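Cellulase (Bacillus sp. BG-CS10, PDB 5E09) probably hydrolyses internal beta-1,4-glucosidic bonds of cellulose with a family 5 catalytic module, joined to further modules that include a family 46 carbohydrate-binding module. Local coordinates at residues T43-K48 with E319-Y324; E53-I58 with E327-L332; T477-F482 with T513-S518. All coordinates share one frame; numbering follows the deposited sequence.

Interaction 1: residues T43-K48 with E319-Y324; sequences TRELIK and ETYSWY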
loop_
_atom_site.group_PDB
_atom_site.type_symbol
_atom_site.label_atom_id
_atom_site.label_comp_id
_atom_site.label_asym_id
_atom_site.label_seq_id
_atom_site.Cartn_x
_atom_site.Cartn_y
_atom_site.Cartn_z
ATOM N N THR A 43 22.074 -4.405 2.811
ATOM C CA THR A 43 23.296 -4.517 2.029
ATOM C C THR A 43 23.517 -3.248 1.219
ATOM O O THR A 43 22.573 -2.505 0.946
ATOM C CB THR A 43 23.261 -5.738 1.082
ATOM O OG1 THR A 43 22.284 -5.530 0.052
ATOM C CG2 THR A 43 22.935 -7.011 1.860
ATOM N N ARG A 44 24.768 -2.994 0.848
ATOM C CA ARG A 44 25.096 -1.886 -0.042
ATOM C C ARG A 44 24.331 -2.008 -1.360
ATOM O O ARG A 44 23.913 -1.008 -1.961
ATOM C CB ARG A 44 26.604 -1.855 -0.307
ATOM C CG ARG A 44 27.083 -0.697 -1.159
ATOM C CD ARG A 44 26.926 0.619 -0.422
ATOM N NE ARG A 44 27.682 1.695 -1.054
ATOM C CZ ARG A 44 27.201 2.472 -2.019
ATOM N NH1 ARG A 44 25.965 2.286 -2.464
ATOM N NH2 ARG A 44 27.955 3.431 -2.541
ATOM N N GLU A 45 24.149 -3.246 -1.801
ATOM C CA GLU A 45 23.511 -3.513 -3.081
ATOM C C GLU A 45 22.021 -3.207 -3.040
ATOM O O GLU A 45 21.435 -2.860 -4.063
ATOM C CB GLU A 45 23.750 -4.970 -3.501
ATOM C CG GLU A 45 25.202 -5.324 -3.782
ATOM C CD GLU A 45 25.985 -5.708 -2.531
ATOM O OE1 GLU A 45 25.421 -5.649 -1.413
ATOM O OE2 GLU A 45 27.179 -6.057 -2.667
ATOM N N LEU A 46 21.411 -3.333 -1.863
ATOM C CA LEU A 46 20.008 -2.953 -1.696
ATOM C C LEU A 46 19.819 -1.467 -1.986
ATOM O O LEU A 46 18.986 -1.073 -2.817
ATOM C CB LEU A 46 19.526 -3.278 -0.283
ATOM C CG LEU A 46 18.036 -3.039 -0.043
ATOM C CD1 LEU A 46 17.230 -3.832 -1.043
ATOM C CD2 LEU A 46 17.638 -3.417 1.375
ATOM N N ILE A 47 20.611 -0.652 -1.300
ATOM C CA ILE A 47 20.588 0.794 -1.475
ATOM C C ILE A 47 20.893 1.184 -2.916
ATOM O O ILE A 47 20.173 1.996 -3.531
ATOM C CB ILE A 47 21.601 1.477 -0.534
ATOM C CG1 ILE A 47 21.431 0.962 0.896
ATOM C CG2 ILE A 47 21.455 2.988 -0.585
ATOM C CD1 ILE A 47 20.044 1.181 1.478
ATOM N N LYS A 48 21.958 0.600 -3.460
ATOM C CA LYS A 48 22.347 0.903 -4.832
ATOM C C LYS A 48 21.234 0.529 -5.806
ATOM O O LYS A 48 20.997 1.231 -6.784
ATOM C CB LYS A 48 23.645 0.183 -5.208
ATOM C CG LYS A 48 23.924 0.176 -6.707
ATOM C CD LYS A 48 25.373 -0.122 -7.036
ATOM C CE LYS A 48 25.542 -0.343 -8.528
ATOM N NZ LYS A 48 24.474 -1.229 -9.088
ATOM N N GLU A 319 16.457 -10.380 -1.829
ATOM C CA GLU A 319 17.454 -11.415 -2.027
ATOM C C GLU A 319 17.975 -11.373 -3.461
ATOM O O GLU A 319 19.174 -11.540 -3.685
ATOM C CB GLU A 319 16.880 -12.790 -1.692
ATOM C CG GLU A 319 17.831 -13.945 -1.935
ATOM C CD GLU A 319 17.126 -15.296 -1.960
ATOM O OE1 GLU A 319 16.106 -15.465 -1.250
ATOM O OE2 GLU A 319 17.598 -16.192 -2.692
ATOM N N THR A 320 17.084 -11.124 -4.418
ATOM C CA THR A 320 17.476 -11.067 -5.823
ATOM C C THR A 320 17.628 -9.645 -6.359
ATOM O O THR A 320 18.059 -9.448 -7.498
ATOM C CB THR A 320 16.465 -11.809 -6.712
ATOM O OG1 THR A 320 15.235 -11.073 -6.783
ATOM C CG2 THR A 320 16.203 -13.216 -6.172
ATOM N N TYR A 321 17.247 -8.665 -5.546
ATOM C CA TYR A 321 17.300 -7.255 -5.930
ATOM C C TYR A 321 16.521 -6.959 -7.209
ATOM O O TYR A 321 16.940 -6.135 -8.020
ATOM C CB TYR A 321 18.753 -6.801 -6.071
ATOM C CG TYR A 321 19.542 -7.028 -4.805
ATOM C CD1 TYR A 321 19.325 -6.239 -3.683
ATOM C CD2 TYR A 321 20.481 -8.047 -4.719
ATOM C CE1 TYR A 321 20.027 -6.452 -2.515
ATOM C CE2 TYR A 321 21.192 -8.265 -3.554
ATOM C CZ TYR A 321 20.961 -7.464 -2.454
ATOM O OH TYR A 321 21.662 -7.671 -1.288
ATOM N N SER A 322 15.381 -7.627 -7.380
ATOM C CA SER A 322 14.447 -7.295 -8.454
ATOM C C SER A 322 13.004 -7.352 -7.933
ATOM O O SER A 322 12.729 -7.999 -6.923
ATOM C CB SER A 322 14.632 -8.236 -9.646
ATOM O OG SER A 322 14.184 -9.541 -9.326
ATOM N N TRP A 323 12.088 -6.673 -8.616
ATOM C CA TRP A 323 10.700 -6.574 -8.154
ATOM C C TRP A 323 9.932 -7.893 -8.276
ATOM O O TRP A 323 9.975 -8.552 -9.316
ATOM C CB TRP A 323 9.965 -5.476 -8.932
ATOM C CG TRP A 323 10.679 -4.155 -8.905
ATOM C CD1 TRP A 323 11.456 -3.622 -9.893
ATOM C CD2 TRP A 323 10.695 -3.207 -7.832
ATOM N NE1 TRP A 323 11.951 -2.398 -9.505
ATOM C CE2 TRP A 323 11.498 -2.119 -8.235
ATOM C CE3 TRP A 323 10.106 -3.167 -6.561
ATOM C CZ2 TRP A 323 11.734 -1.011 -7.425
ATOM C CZ3 TRP A 323 10.340 -2.063 -5.754
ATOM C CH2 TRP A 323 11.147 -1.002 -6.189
ATOM N N TYR A 324 9.228 -8.273 -7.212
ATOM C CA TYR A 324 8.317 -9.421 -7.252
ATOM C C TYR A 324 7.286 -9.289 -8.371
ATOM O O TYR A 324 6.975 -10.254 -9.058
ATOM C CB TYR A 324 7.582 -9.582 -5.923
ATOM C CG TYR A 324 8.387 -10.191 -4.801
ATOM C CD1 TYR A 324 8.677 -11.552 -4.781
ATOM C CD2 TYR A 324 8.827 -9.411 -3.739
ATOM C CE1 TYR A 324 9.401 -12.116 -3.738
ATOM C CE2 TYR A 324 9.551 -9.964 -2.694
ATOM C CZ TYR A 324 9.835 -11.314 -2.699
ATOM O OH TYR A 324 10.558 -11.855 -1.659
#
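The ring of Y321 lies against the first turn of helix 44-52, with CB of E45 over one face and the hydroxyl of T43 at its edge, near the ring plane. The methylene of E45 makes a CH-pi contact, its CB 4.2 Å from the ring centroid and 22° off the normal. It is displaced toward the rim at the phenol end, where CB of E45 is 3.9 Å from CZ of Y321. The backbone N of L46 approaches CE1 of the same ring obliquely, at 3.5 Å, and CB of L46 adds an apolar contact to CE1 at 3.9 Å as the leucine and tyrosine side chains cross at about a right angle.

The polar end of the ring is held by one short hydrogen bond, 2.6 Å between T43 OG1 and Y321 OH, in which either hydroxyl could be the donor. T43 holds OG1 between its backbone N and its carbonyl carbon (chi1 68°), a rotamer from which the same oxygen also accepts the N-H of L46, at 3.0 Å from N to OG1 and with an N-H...O angle of 142°. The threonine hydroxyl is therefore gripped twice, by the helix it caps and by the phenol, the second partner of the capping oxygen. Y321 sits in the left-handed region of backbone space, in the turn between strands 316-317 and 322-323, and L46 also touches L316 and R318 of this hairpin.

The arrangement is a helix N-cap: T43 closes the start of the first barrel helix, the one following strand 20-23, while a tyrosine from the hairpin beyond the last strand, 306-311, reaches across to it, joining the first and last parts, in sequence, of the family 5 TIM barrel.

Interaction 2: residues E53-I58 with E327-L332; sequences EGYKSI and EFHNML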
loop_
_atom_site.group_PDB
_atom_site.type_symbol
_atom_site.label_atom_id
_atom_site.label_comp_id
_atom_site.label_asym_id
_atom_site.label_seq_id
_atom_site.Cartn_x
_atom_site.Cartn_y
_atom_site.Cartn_z
ATOM N N GLU A 53 16.960 2.025 -9.665
ATOM C CA GLU A 53 15.595 1.878 -10.152
ATOM C C GLU A 53 14.920 3.228 -10.372
ATOM O O GLU A 53 13.773 3.289 -10.817
ATOM C CB GLU A 53 14.775 1.025 -9.184
ATOM C CG GLU A 53 15.244 -0.425 -9.091
ATOM C CD GLU A 53 15.122 -1.175 -10.413
ATOM O OE1 GLU A 53 14.056 -1.091 -11.065
ATOM O OE2 GLU A 53 16.102 -1.844 -10.804
ATOM N N GLY A 54 15.631 4.308 -10.058
ATOM C CA GLY A 54 15.142 5.646 -10.330
ATOM C C GLY A 54 14.616 6.390 -9.114
ATOM O O GLY A 54 14.179 7.538 -9.230
ATOM N N TYR A 55 14.651 5.740 -7.950
ATOM C CA TYR A 55 14.233 6.380 -6.707
ATOM C C TYR A 55 15.270 7.402 -6.272
ATOM O O TYR A 55 16.468 7.122 -6.293
ATOM C CB TYR A 55 14.002 5.339 -5.609
ATOM C CG TYR A 55 12.690 4.612 -5.774
ATOM C CD1 TYR A 55 11.492 5.216 -5.410
ATOM C CD2 TYR A 55 12.644 3.330 -6.319
ATOM C CE1 TYR A 55 10.286 4.567 -5.571
ATOM C CE2 TYR A 55 11.436 2.671 -6.487
ATOM C CZ TYR A 55 10.261 3.297 -6.109
ATOM O OH TYR A 55 9.058 2.653 -6.268
ATOM N N LYS A 56 14.811 8.588 -5.883
ATOM C CA LYS A 56 15.725 9.671 -5.535
ATOM C C LYS A 56 15.751 9.989 -4.036
ATOM O O LYS A 56 16.452 10.904 -3.601
ATOM C CB LYS A 56 15.372 10.928 -6.328
ATOM C CG LYS A 56 15.631 10.788 -7.815
ATOM C CD LYS A 56 16.158 12.073 -8.403
ATOM C CE LYS A 56 15.251 13.238 -8.083
ATOM N NZ LYS A 56 15.817 14.505 -8.618
ATOM N N SER A 57 14.999 9.233 -3.245
ATOM C CA SER A 57 15.053 9.405 -1.797
ATOM C C SER A 57 14.589 8.154 -1.081
ATOM O O SER A 57 13.807 7.367 -1.610
ATOM C CB SER A 57 14.221 10.612 -1.349
ATOM O OG SER A 57 12.862 10.466 -1.708
ATOM N N ILE A 58 15.087 7.969 0.130
ATOM C CA ILE A 58 14.764 6.780 0.886
ATOM C C ILE A 58 14.384 7.165 2.313
ATOM O O ILE A 58 15.032 8.003 2.942
ATOM C CB ILE A 58 15.946 5.778 0.877
ATOM C CG1 ILE A 58 15.609 4.528 1.694
ATOM C CG2 ILE A 58 17.214 6.435 1.392
ATOM C CD1 ILE A 58 16.738 3.522 1.747
ATOM N N GLU A 327 5.220 -5.785 -13.452
ATOM C CA GLU A 327 4.121 -5.030 -14.045
ATOM C C GLU A 327 3.752 -3.839 -13.152
ATOM O O GLU A 327 3.605 -2.700 -13.620
ATOM C CB GLU A 327 2.919 -5.960 -14.255
ATOM C CG GLU A 327 1.735 -5.370 -15.003
ATOM C CD GLU A 327 0.641 -6.403 -15.244
ATOM O OE1 GLU A 327 0.056 -6.410 -16.343
ATOM O OE2 GLU A 327 0.370 -7.216 -14.335
ATOM N N PHE A 328 3.630 -4.130 -11.859
ATOM C CA PHE A 328 3.351 -3.146 -10.815
ATOM C C PHE A 328 4.367 -1.999 -10.820
ATOM O O PHE A 328 4.000 -0.817 -10.957
ATOM C CB PHE A 328 3.327 -3.866 -9.452
ATOM C CG PHE A 328 3.150 -2.961 -8.265
ATOM C CD1 PHE A 328 2.198 -1.957 -8.264
ATOM C CD2 PHE A 328 3.918 -3.146 -7.130
ATOM C CE1 PHE A 328 2.033 -1.139 -7.163
ATOM C CE2 PHE A 328 3.759 -2.330 -6.023
ATOM C CZ PHE A 328 2.812 -1.325 -6.041
ATOM N N HIS A 329 5.646 -2.343 -10.696
ATOM C CA HIS A 329 6.667 -1.308 -10.659
ATOM C C HIS A 329 6.770 -0.538 -11.969
ATOM O O HIS A 329 7.086 0.650 -11.964
ATOM C CB HIS A 329 8.038 -1.874 -10.321
ATOM C CG HIS A 329 9.095 -0.817 -10.248
ATOM N ND1 HIS A 329 10.012 -0.613 -11.254
ATOM C CD2 HIS A 329 9.333 0.135 -9.314
ATOM C CE1 HIS A 329 10.798 0.402 -10.928
ATOM N NE2 HIS A 329 10.405 0.871 -9.757
ATOM N N ASN A 330 6.526 -1.210 -13.089
ATOM C CA ASN A 330 6.496 -0.512 -14.366
ATOM C C ASN A 330 5.391 0.532 -14.360
ATOM O O ASN A 330 5.567 1.629 -14.888
ATOM C CB ASN A 330 6.301 -1.485 -15.534
ATOM C CG ASN A 330 7.569 -2.251 -15.876
ATOM O OD1 ASN A 330 8.613 -2.072 -15.244
ATOM N ND2 ASN A 330 7.478 -3.118 -16.875
HETATM N N MSE A 331 4.253 0.196 -13.758
HETATM C CA MSE A 331 3.157 1.158 -13.674
HETATM C C MSE A 331 3.537 2.355 -12.793
HETATM O O MSE A 331 3.223 3.504 -13.130
HETATM C CB MSE A 331 1.881 0.492 -13.150
HETATM C CG MSE A 331 0.692 1.445 -13.065
HETATM SE SE MSE A 331 0.317 2.364 -14.762
HETATM C CE MSE A 331 -1.197 1.283 -15.355
ATOM N N LEU A 332 4.214 2.092 -11.675
ATOM C CA LEU A 332 4.698 3.188 -10.828
ATOM C C LEU A 332 5.667 4.099 -11.591
ATOM O O LEU A 332 5.514 5.328 -11.616
ATOM C CB LEU A 332 5.390 2.645 -9.573
ATOM C CG LEU A 332 4.622 1.722 -8.626
ATOM C CD1 LEU A 332 5.516 1.343 -7.455
ATOM C CD2 LEU A 332 3.314 2.357 -8.138
#
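H329 swings its ring out from helix 326-337 with CG anti to the backbone N (chi1 -179°), and E53 folds back at chi2 (-62°) to bring its carboxylate beside that ring. OE1 of E53 lies 3.6 Å from CE1 of H329, with the carboxylate and imidazole planes 60° apart. This is packing, not a salt bridge: OE1 of E53 takes its hydrogen bond from W323 NE1, and the indole of W323 stacks on the H329 ring, so W323 contacts both groups, consistent with setting their places.

Y55 runs past the histidine in the opposite direction. Its CE2 lies at the imidazole edge, 3.9 Å from NE2 of H329, and its OH comes in that ring's plane, 4.0 Å from CD2 of H329. The same oxygen is 4.0 Å from CD1 of L332, one helical turn on. Between E53 and Y55 the chain leaves helix 44-52 through a Schellman motif at G54, whose positive phi turns it toward strand 57-60.

The contact is buried. Y55 and L332 both touch L309 of strand 306-311, W336 meets Y55 edge-to-face, and L332 packs on F293 and I297 of helix 286-302, so helix 326-337 is lodged between that helix and the end of helix 44-52.

Interaction 3: residues T477-F482 with T513-S518; sequences TSFKEF and TFHFWS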
loop_
_atom_site.group_PDB
_atom_site.type_symbol
_atom_site.label_atom_id
_atom_site.label_comp_id
_atom_site.label_asym_id
_atom_site.label_seq_id
_atom_site.Cartn_x
_atom_site.Cartn_y
_atom_site.Cartn_z
ATOM N N THR A 477 -22.200 -5.681 6.613
ATOM C CA THR A 477 -22.228 -5.992 5.187
ATOM C C THR A 477 -22.151 -7.497 4.951
ATOM O O THR A 477 -21.624 -8.238 5.780
ATOM C CB THR A 477 -21.073 -5.284 4.428
ATOM O OG1 THR A 477 -21.055 -5.714 3.059
ATOM C CG2 THR A 477 -19.726 -5.594 5.073
ATOM N N SER A 478 -22.685 -7.944 3.820
ATOM C CA SER A 478 -22.671 -9.361 3.475
ATOM C C SER A 478 -21.332 -9.775 2.869
ATOM O O SER A 478 -20.955 -10.948 2.921
ATOM C CB SER A 478 -23.808 -9.685 2.506
ATOM O OG SER A 478 -23.696 -8.903 1.328
ATOM N N PHE A 479 -20.616 -8.808 2.303
ATOM C CA PHE A 479 -19.333 -9.075 1.655
ATOM C C PHE A 479 -18.195 -9.149 2.659
ATOM O O PHE A 479 -17.828 -8.144 3.263
ATOM C CB PHE A 479 -19.034 -8.000 0.608
ATOM C CG PHE A 479 -19.955 -8.044 -0.570
ATOM C CD1 PHE A 479 -19.660 -8.839 -1.663
ATOM C CD2 PHE A 479 -21.131 -7.307 -0.580
ATOM C CE1 PHE A 479 -20.514 -8.896 -2.750
ATOM C CE2 PHE A 479 -21.994 -7.364 -1.664
ATOM C CZ PHE A 479 -21.684 -8.159 -2.750
ATOM N N LYS A 480 -17.623 -10.338 2.816
ATOM C CA LYS A 480 -16.574 -10.556 3.806
ATOM C C LYS A 480 -15.195 -10.162 3.288
ATOM O O LYS A 480 -14.933 -10.198 2.082
ATOM C CB LYS A 480 -16.574 -12.014 4.254
ATOM C CG LYS A 480 -17.914 -12.480 4.830
ATOM C CD LYS A 480 -18.292 -11.705 6.093
ATOM C CE LYS A 480 -19.478 -10.789 5.849
ATOM N NZ LYS A 480 -19.852 -10.007 7.066
ATOM N N GLU A 481 -14.324 -9.781 4.218
ATOM C CA GLU A 481 -12.999 -9.269 3.899
ATOM C C GLU A 481 -12.074 -10.356 3.368
ATOM O O GLU A 481 -11.884 -11.392 4.011
ATOM C CB GLU A 481 -12.378 -8.620 5.142
ATOM C CG GLU A 481 -10.909 -8.228 4.995
ATOM C CD GLU A 481 -10.376 -7.498 6.220
ATOM O OE1 GLU A 481 -11.084 -7.466 7.251
ATOM O OE2 GLU A 481 -9.251 -6.956 6.157
ATOM N N PHE A 482 -11.491 -10.098 2.199
ATOM C CA PHE A 482 -10.576 -11.029 1.548
ATOM C C PHE A 482 -9.357 -11.348 2.421
ATOM O O PHE A 482 -8.724 -10.444 2.980
ATOM C CB PHE A 482 -10.121 -10.443 0.213
ATOM C CG PHE A 482 -9.634 -11.463 -0.778
ATOM C CD1 PHE A 482 -8.375 -12.041 -0.649
ATOM C CD2 PHE A 482 -10.420 -11.813 -1.866
ATOM C CE1 PHE A 482 -7.917 -12.969 -1.582
ATOM C CE2 PHE A 482 -9.975 -12.740 -2.805
ATOM C CZ PHE A 482 -8.719 -13.316 -2.664
ATOM N N THR A 513 -21.872 -16.937 -0.959
ATOM C CA THR A 513 -21.930 -16.642 -2.380
ATOM C C THR A 513 -20.566 -16.181 -2.848
ATOM O O THR A 513 -20.145 -15.083 -2.510
ATOM C CB THR A 513 -22.960 -15.540 -2.698
ATOM O OG1 THR A 513 -24.230 -15.890 -2.140
ATOM C CG2 THR A 513 -23.092 -15.342 -4.211
ATOM N N PHE A 514 -19.868 -17.008 -3.618
ATOM C CA PHE A 514 -18.578 -16.588 -4.161
ATOM C C PHE A 514 -18.737 -15.828 -5.482
ATOM O O PHE A 514 -19.348 -16.330 -6.436
ATOM C CB PHE A 514 -17.657 -17.793 -4.342
ATOM C CG PHE A 514 -17.252 -18.440 -3.048
ATOM C CD1 PHE A 514 -16.147 -17.981 -2.349
ATOM C CD2 PHE A 514 -17.983 -19.496 -2.523
ATOM C CE1 PHE A 514 -15.769 -18.570 -1.155
ATOM C CE2 PHE A 514 -17.615 -20.092 -1.326
ATOM C CZ PHE A 514 -16.502 -19.626 -0.640
ATOM N N HIS A 515 -18.204 -14.608 -5.504
ATOM C CA HIS A 515 -18.158 -13.775 -6.702
ATOM C C HIS A 515 -16.800 -13.901 -7.387
ATOM O O HIS A 515 -15.750 -13.593 -6.785
ATOM C CB HIS A 515 -18.421 -12.301 -6.366
ATOM C CG HIS A 515 -19.764 -12.037 -5.751
ATOM N ND1 HIS A 515 -20.700 -11.207 -6.333
ATOM C CD2 HIS A 515 -20.319 -12.473 -4.594
ATOM C CE1 HIS A 515 -21.774 -11.150 -5.567
ATOM N NE2 HIS A 515 -21.570 -11.911 -4.506
ATOM N N PHE A 516 -16.843 -14.338 -8.646
ATOM C CA PHE A 516 -15.663 -14.504 -9.494
ATOM C C PHE A 516 -15.528 -13.350 -10.483
ATOM O O PHE A 516 -16.509 -12.683 -10.803
ATOM C CB PHE A 516 -15.731 -15.828 -10.257
ATOM C CG PHE A 516 -15.613 -17.034 -9.384
ATOM C CD1 PHE A 516 -16.707 -17.504 -8.676
ATOM C CD2 PHE A 516 -14.404 -17.702 -9.269
ATOM C CE1 PHE A 516 -16.596 -18.617 -7.863
ATOM C CE2 PHE A 516 -14.290 -18.819 -8.459
ATOM C CZ PHE A 516 -15.385 -19.273 -7.754
ATOM N N TRP A 517 -14.314 -13.131 -10.980
ATOM C CA TRP A 517 -14.050 -12.014 -11.889
ATOM C C TRP A 517 -14.598 -12.219 -13.302
ATOM O O TRP A 517 -14.700 -11.271 -14.074
ATOM C CB TRP A 517 -12.548 -11.735 -11.942
ATOM C CG TRP A 517 -12.122 -10.918 -10.771
ATOM C CD1 TRP A 517 -11.382 -11.334 -9.696
ATOM C CD2 TRP A 517 -12.452 -9.558 -10.527
ATOM N NE1 TRP A 517 -11.219 -10.299 -8.806
ATOM C CE2 TRP A 517 -11.877 -9.178 -9.299
ATOM C CE3 TRP A 517 -13.185 -8.588 -11.237
ATOM C CZ2 TRP A 517 -11.987 -7.908 -8.757
ATOM C CZ3 TRP A 517 -13.305 -7.319 -10.705
ATOM C CH2 TRP A 517 -12.711 -6.989 -9.477
ATOM N N SER A 518 -14.953 -13.453 -13.638
ATOM C CA SER A 518 -15.645 -13.730 -14.891
ATOM C C SER A 518 -17.063 -13.170 -14.871
ATOM O O SER A 518 -17.654 -12.905 -15.918
ATOM C CB SER A 518 -15.703 -15.224 -15.142
ATOM O OG SER A 518 -16.628 -15.817 -14.247
#
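F479 and H515 alone join the two segments, and their tight point is narrow: CE1 of F479 stands over one face of the imidazole, 3.6 Å from NE2 of H515 and offset toward the ring's rim. The ring planes are inclined at 54° with centroids 5.2 Å apart, an oblique aromatic pair. Beyond this spot the contact is loose. The closest pair of CA atoms, those of F479 and T513, is 9.0 Å apart, only 75 Å² is buried, and both aromatic residues remain partly exposed.

The main polar partner of H515 is E462, hydrogen-bonded through OE1 to NE2 of H515 and through OE2 to OG of S478. Replacing H515 by an alanine would probably leave OE1 of E462 without this mate and open a gap beside the F479 ring, which could then turn more freely. An ST turn, with T477 OG1 accepting from F479 N at 3.2 Å, leads into the phenylalanine.

Strands 479-480 and 509-516 are separated by strand 458-465, so the two side chains meet across it, at one margin of the large antiparallel sheet in the carbohydrate-binding module. F479 also bonds through its backbone to A236 of the catalytic module, placing this sheet edge at the module interface.

In the fold
From the N terminus, the chain passes through 43-48 and 53-58 at either end of helix 44-52, runs through the remaining barrel strands and, after the last, 306-311, supplies 319-324 and then 327-332. Interactions 1 and 2 therefore cross, each closing a loop of about 270 residues that holds most of the barrel. They lie 13 Å apart between centres and touch through W323 and E53, so together they tie the early barrel to the hairpin and helix that follow its last strand. Interaction 3 comes later, in series, and closes a loop of only 30 residues within the carbohydrate-binding module. It lies across the chain's centre from the others, its nearest atoms about 13 Å from interaction 2.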